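Long-range contact in protein toll (Drosophila melanogaster, PDB 4LXR), which binds cleaved, activated Spätzle through its leucine-rich-repeat ectodomain, triggering signalling for dorsal-ventral patterning of the embryo and antifungal immunity: residues K617-V631 / N640-L654. Sequence-based numbering, arbitrary orientation.
Sequences KALVINCHSGNLTHV and NMQLMELHLENNTLL. With NAG (2-acetamido-2-deoxy-beta-D-glucopyranose), chain G.
L619 and I621 each bond through N and O to the parallel strand 643-647: L619 pairs with L643 O and E645 N, I621 with E645 O and, at 2.7 Å from its O, H647 N. C623 N to H647 O closes the series, and at its start K617 O is shared by the N-H groups of Q642 and L643. Beyond the strands, the buried amide of N651 takes over. Its CG, anti to the carbonyl carbon (chi1 -79°), carries the amide across to the 623-628 loop, where ND2 reaches C623 O at 2.9 Å. ND2 also bonds L648 O within its own turn, from well above the carbonyl plane. OD1 receives L628 N on a lone pair at 3.1 Å. Replacing N651 by an alanine removes the amide, which would probably strand C623 O and L628 N without these partners and let the 624-628 loop shift. Just past the strand ends, beside H647, H624 NE2 meets E649 OE2 at 3.0 Å, in the ring plane but from above the carboxylate plane. E649 OE1 uses its syn lone pair for H647 ND1, and H647 NE2 goes to E645 OE2, so both ring nitrogens of H647 are engaged and its rotation is fixed. The sheet face of L619, I621, M644 and L646 is apolar, I621 CD1 touching M644 CE at 3.7 Å; just beyond it L648 CD2 packs on C623 CB, whose sulfur is disulfide-bonded to C608. N675 repeats the asparagine role one turn on, bonding L648 O and L653 N. Stacked parallel strands with inward leucines and an asparagine rung are the hallmark of the leucine-rich-repeat solenoid, here where the LRRNT cap passes into LRR 16.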
# COMPACT_ATOMS: atom_id res chain seq x y z
N LYS A 617 -44.36 3.28 -11.54
CA LYS A 617 -45.12 4.51 -11.34
C LYS A 617 -46.47 4.26 -10.67
O LYS A 617 -47.52 4.65 -11.18
CB LYS A 617 -45.33 5.25 -12.66
CG LYS A 617 -44.04 5.56 -13.41
CD LYS A 617 -44.30 6.47 -14.60
CE LYS A 617 -43.01 6.87 -15.31
NZ LYS A 617 -43.28 7.85 -16.39
N ALA A 618 -46.42 3.60 -9.51
CA ALA A 618 -47.64 3.28 -8.78
C ALA A 618 -47.76 4.00 -7.45
O ALA A 618 -46.85 3.97 -6.62
CB ALA A 618 -47.75 1.78 -8.58
N LEU A 619 -48.90 4.66 -7.26
CA LEU A 619 -49.31 5.14 -5.94
C LEU A 619 -50.05 4.01 -5.23
O LEU A 619 -51.09 3.53 -5.70
CB LEU A 619 -50.22 6.35 -6.08
CG LEU A 619 -50.86 6.82 -4.77
CD1 LEU A 619 -49.81 7.42 -3.82
CD2 LEU A 619 -51.99 7.79 -5.03
N VAL A 620 -49.51 3.57 -4.10
CA VAL A 620 -50.06 2.46 -3.35
C VAL A 620 -50.69 2.97 -2.07
O VAL A 620 -50.01 3.52 -1.21
CB VAL A 620 -48.97 1.44 -3.00
CG1 VAL A 620 -49.52 0.34 -2.13
CG2 VAL A 620 -48.35 0.88 -4.27
N ILE A 621 -52.01 2.79 -1.95
CA ILE A 621 -52.73 3.20 -0.75
C ILE A 621 -53.21 1.99 0.04
O ILE A 621 -54.10 1.26 -0.41
CB ILE A 621 -53.93 4.08 -1.09
CG1 ILE A 621 -53.47 5.34 -1.80
CG2 ILE A 621 -54.70 4.43 0.18
CD1 ILE A 621 -54.62 6.18 -2.30
N ASN A 622 -52.62 1.78 1.21
CA ASN A 622 -52.97 0.69 2.10
C ASN A 622 -53.81 1.17 3.29
O ASN A 622 -53.35 2.00 4.07
CB ASN A 622 -51.70 0.02 2.64
CG ASN A 622 -50.84 -0.60 1.55
OD1 ASN A 622 -51.33 -1.33 0.70
ND2 ASN A 622 -49.54 -0.30 1.57
N CYS A 623 -55.03 0.66 3.43
CA CYS A 623 -55.82 0.95 4.64
C CYS A 623 -56.30 -0.34 5.29
O CYS A 623 -57.25 -0.97 4.83
CB CYS A 623 -57.03 1.83 4.33
SG CYS A 623 -56.71 3.26 3.32
N HIS A 624 -55.65 -0.72 6.38
CA HIS A 624 -55.91 -2.01 7.00
C HIS A 624 -56.20 -1.95 8.49
O HIS A 624 -55.81 -2.83 9.26
CB HIS A 624 -54.75 -2.97 6.71
CG HIS A 624 -54.48 -3.13 5.25
ND1 HIS A 624 -53.38 -2.58 4.63
CD2 HIS A 624 -55.19 -3.75 4.28
CE1 HIS A 624 -53.42 -2.87 3.34
NE2 HIS A 624 -54.51 -3.58 3.10
N SER A 625 -56.92 -0.90 8.89
CA SER A 625 -57.38 -0.79 10.26
C SER A 625 -58.46 -1.82 10.56
O SER A 625 -58.73 -2.12 11.72
CB SER A 625 -57.89 0.63 10.53
OG SER A 625 -56.91 1.60 10.21
N GLY A 626 -59.08 -2.36 9.51
CA GLY A 626 -60.06 -3.43 9.65
C GLY A 626 -61.43 -2.99 10.14
O GLY A 626 -62.27 -3.81 10.48
N ASN A 627 -61.67 -1.68 10.13
CA ASN A 627 -62.87 -1.12 10.72
C ASN A 627 -63.62 -0.16 9.80
O ASN A 627 -64.55 0.52 10.22
CB ASN A 627 -62.51 -0.37 12.01
CG ASN A 627 -61.53 0.78 11.76
OD1 ASN A 627 -60.89 0.85 10.70
ND2 ASN A 627 -61.39 1.67 12.74
N LEU A 628 -63.20 -0.08 8.54
CA LEU A 628 -63.80 0.89 7.63
C LEU A 628 -65.13 0.40 7.05
O LEU A 628 -65.25 -0.74 6.60
CB LEU A 628 -62.84 1.28 6.51
CG LEU A 628 -61.53 1.96 6.94
CD1 LEU A 628 -60.80 2.52 5.73
CD2 LEU A 628 -61.78 3.04 7.99
N THR A 629 -66.12 1.29 7.07
CA THR A 629 -67.41 1.02 6.46
C THR A 629 -67.51 1.74 5.11
O THR A 629 -68.30 1.35 4.25
CB THR A 629 -68.58 1.43 7.38
OG1 THR A 629 -68.48 2.82 7.70
CG2 THR A 629 -68.53 0.63 8.68
N HIS A 630 -66.69 2.76 4.94
CA HIS A 630 -66.66 3.52 3.69
C HIS A 630 -65.23 3.74 3.21
O HIS A 630 -64.28 3.68 3.99
CB HIS A 630 -67.34 4.88 3.87
CG HIS A 630 -68.80 4.79 4.14
ND1 HIS A 630 -69.33 4.91 5.41
CD2 HIS A 630 -69.86 4.59 3.31
CE1 HIS A 630 -70.65 4.79 5.35
NE2 HIS A 630 -70.99 4.59 4.09
N VAL A 631 -65.10 3.99 1.91
CA VAL A 631 -63.82 4.36 1.33
C VAL A 631 -63.47 5.78 1.77
O VAL A 631 -64.22 6.71 1.47
CB VAL A 631 -63.85 4.29 -0.20
CG1 VAL A 631 -62.57 4.87 -0.79
CG2 VAL A 631 -64.06 2.84 -0.66
N ASN A 640 -48.11 12.24 -13.65
CA ASN A 640 -46.96 11.45 -14.05
C ASN A 640 -47.10 10.00 -13.60
O ASN A 640 -46.26 9.15 -13.93
CB ASN A 640 -45.68 12.06 -13.48
CG ASN A 640 -44.42 11.58 -14.18
OD1 ASN A 640 -43.72 12.36 -14.83
ND2 ASN A 640 -44.13 10.28 -14.06
N MET A 641 -48.15 9.71 -12.84
CA MET A 641 -48.39 8.37 -12.33
C MET A 641 -49.33 7.60 -13.24
O MET A 641 -50.20 8.19 -13.87
CB MET A 641 -48.97 8.43 -10.92
CG MET A 641 -48.07 9.15 -9.93
SD MET A 641 -46.46 8.35 -9.84
CE MET A 641 -46.77 7.12 -8.57
N GLN A 642 -49.15 6.29 -13.31
CA GLN A 642 -49.97 5.45 -14.19
C GLN A 642 -50.90 4.48 -13.44
O GLN A 642 -51.99 4.18 -13.92
CB GLN A 642 -49.08 4.67 -15.16
CG GLN A 642 -48.21 5.56 -16.05
CD GLN A 642 -47.10 4.79 -16.71
OE1 GLN A 642 -46.86 3.62 -16.40
NE2 GLN A 642 -46.40 5.43 -17.63
N LEU A 643 -50.45 4.01 -12.28
CA LEU A 643 -51.19 3.03 -11.51
C LEU A 643 -51.54 3.56 -10.12
O LEU A 643 -50.76 4.29 -9.50
CB LEU A 643 -50.35 1.77 -11.35
CG LEU A 643 -49.77 1.13 -12.60
CD1 LEU A 643 -48.83 -0.00 -12.19
CD2 LEU A 643 -50.87 0.60 -13.54
N MET A 644 -52.70 3.16 -9.61
CA MET A 644 -53.13 3.54 -8.27
C MET A 644 -53.83 2.35 -7.62
O MET A 644 -54.93 1.95 -8.06
CB MET A 644 -54.06 4.74 -8.35
CG MET A 644 -54.61 5.25 -7.03
SD MET A 644 -55.51 6.79 -7.27
CE MET A 644 -55.88 7.28 -5.59
N GLU A 645 -53.20 1.75 -6.61
CA GLU A 645 -53.75 0.56 -5.99
C GLU A 645 -54.42 0.91 -4.67
O GLU A 645 -53.81 1.48 -3.78
CB GLU A 645 -52.66 -0.49 -5.73
CG GLU A 645 -51.82 -0.84 -6.93
CD GLU A 645 -50.81 -1.94 -6.63
OE1 GLU A 645 -50.10 -2.37 -7.56
OE2 GLU A 645 -50.74 -2.37 -5.46
N LEU A 646 -55.69 0.58 -4.55
CA LEU A 646 -56.41 0.91 -3.33
C LEU A 646 -56.63 -0.36 -2.54
O LEU A 646 -57.48 -1.17 -2.87
CB LEU A 646 -57.73 1.60 -3.66
CG LEU A 646 -58.67 1.98 -2.52
CD1 LEU A 646 -57.98 2.89 -1.47
CD2 LEU A 646 -59.86 2.67 -3.14
N HIS A 647 -55.82 -0.53 -1.50
CA HIS A 647 -55.86 -1.72 -0.67
C HIS A 647 -56.74 -1.53 0.56
O HIS A 647 -56.41 -0.78 1.49
CB HIS A 647 -54.43 -2.15 -0.28
CG HIS A 647 -53.69 -2.81 -1.40
ND1 HIS A 647 -53.74 -4.16 -1.64
CD2 HIS A 647 -52.89 -2.29 -2.37
CE1 HIS A 647 -53.00 -4.46 -2.69
NE2 HIS A 647 -52.47 -3.34 -3.15
N LEU A 648 -57.89 -2.20 0.54
CA LEU A 648 -58.89 -2.07 1.59
C LEU A 648 -59.29 -3.44 2.13
O LEU A 648 -60.38 -3.61 2.69
CB LEU A 648 -60.11 -1.30 1.07
CG LEU A 648 -59.87 0.17 0.69
CD1 LEU A 648 -61.07 0.79 0.00
CD2 LEU A 648 -59.49 0.99 1.92
N GLU A 649 -58.40 -4.41 1.96
CA GLU A 649 -58.62 -5.78 2.43
C GLU A 649 -59.04 -5.91 3.89
O GLU A 649 -58.54 -5.19 4.77
CB GLU A 649 -57.38 -6.65 2.21
CG GLU A 649 -57.00 -6.89 0.76
CD GLU A 649 -56.03 -5.86 0.23
OE1 GLU A 649 -55.26 -6.20 -0.70
OE2 GLU A 649 -56.02 -4.72 0.76
N ASN A 650 -59.95 -6.86 4.12
CA ASN A 650 -60.41 -7.21 5.46
C ASN A 650 -60.90 -6.03 6.32
O ASN A 650 -60.64 -5.97 7.51
CB ASN A 650 -59.36 -8.05 6.21
CG ASN A 650 -59.04 -9.37 5.48
OD1 ASN A 650 -57.87 -9.77 5.37
ND2 ASN A 650 -60.07 -10.03 4.97
N ASN A 651 -61.60 -5.10 5.69
CA ASN A 651 -62.34 -4.08 6.42
C ASN A 651 -63.82 -4.50 6.52
O ASN A 651 -64.12 -5.70 6.45
CB ASN A 651 -62.17 -2.71 5.76
CG ASN A 651 -60.83 -2.06 6.11
OD1 ASN A 651 -60.74 -1.28 7.06
ND2 ASN A 651 -59.78 -2.39 5.36
N THR A 652 -64.75 -3.56 6.71
CA THR A 652 -66.17 -3.89 6.58
C THR A 652 -66.94 -2.90 5.70
O THR A 652 -67.95 -2.33 6.13
CB THR A 652 -66.90 -4.04 7.94
OG1 THR A 652 -66.80 -2.83 8.69
CG2 THR A 652 -66.32 -5.20 8.74
N LEU A 653 -66.44 -2.70 4.48
CA LEU A 653 -67.04 -1.75 3.55
C LEU A 653 -68.49 -2.11 3.24
O LEU A 653 -68.79 -3.24 2.84
CB LEU A 653 -66.25 -1.69 2.24
CG LEU A 653 -64.87 -1.04 2.22
CD1 LEU A 653 -64.25 -1.16 0.83
CD2 LEU A 653 -64.96 0.40 2.63
N LEU A 654 -69.38 -1.14 3.42
CA LEU A 654 -70.80 -1.37 3.20
C LEU A 654 -71.19 -1.07 1.76
O LEU A 654 -72.04 -1.73 1.19
CB LEU A 654 -71.63 -0.53 4.16
CG LEU A 654 -71.40 -0.82 5.65
CD1 LEU A 654 -72.23 0.12 6.50
CD2 LEU A 654 -71.71 -2.28 5.99
C1 NAG G . -70.10 -7.10 8.15
C2 NAG G . -70.78 -6.65 9.44
C3 NAG G . -70.37 -7.56 10.60
C4 NAG G . -70.59 -9.03 10.25
C5 NAG G . -69.93 -9.36 8.91
C6 NAG G . -70.25 -10.75 8.42
C7 NAG G . -71.13 -4.21 9.29
C8 NAG G . -70.61 -2.87 9.70
N2 NAG G . -70.44 -5.27 9.74
O3 NAG G . -71.10 -7.23 11.77
O4 NAG G . -69.99 -9.82 11.27
O5 NAG G . -70.41 -8.46 7.90
O6 NAG G . -69.07 -11.52 8.25
O7 NAG G . -72.12 -4.34 8.58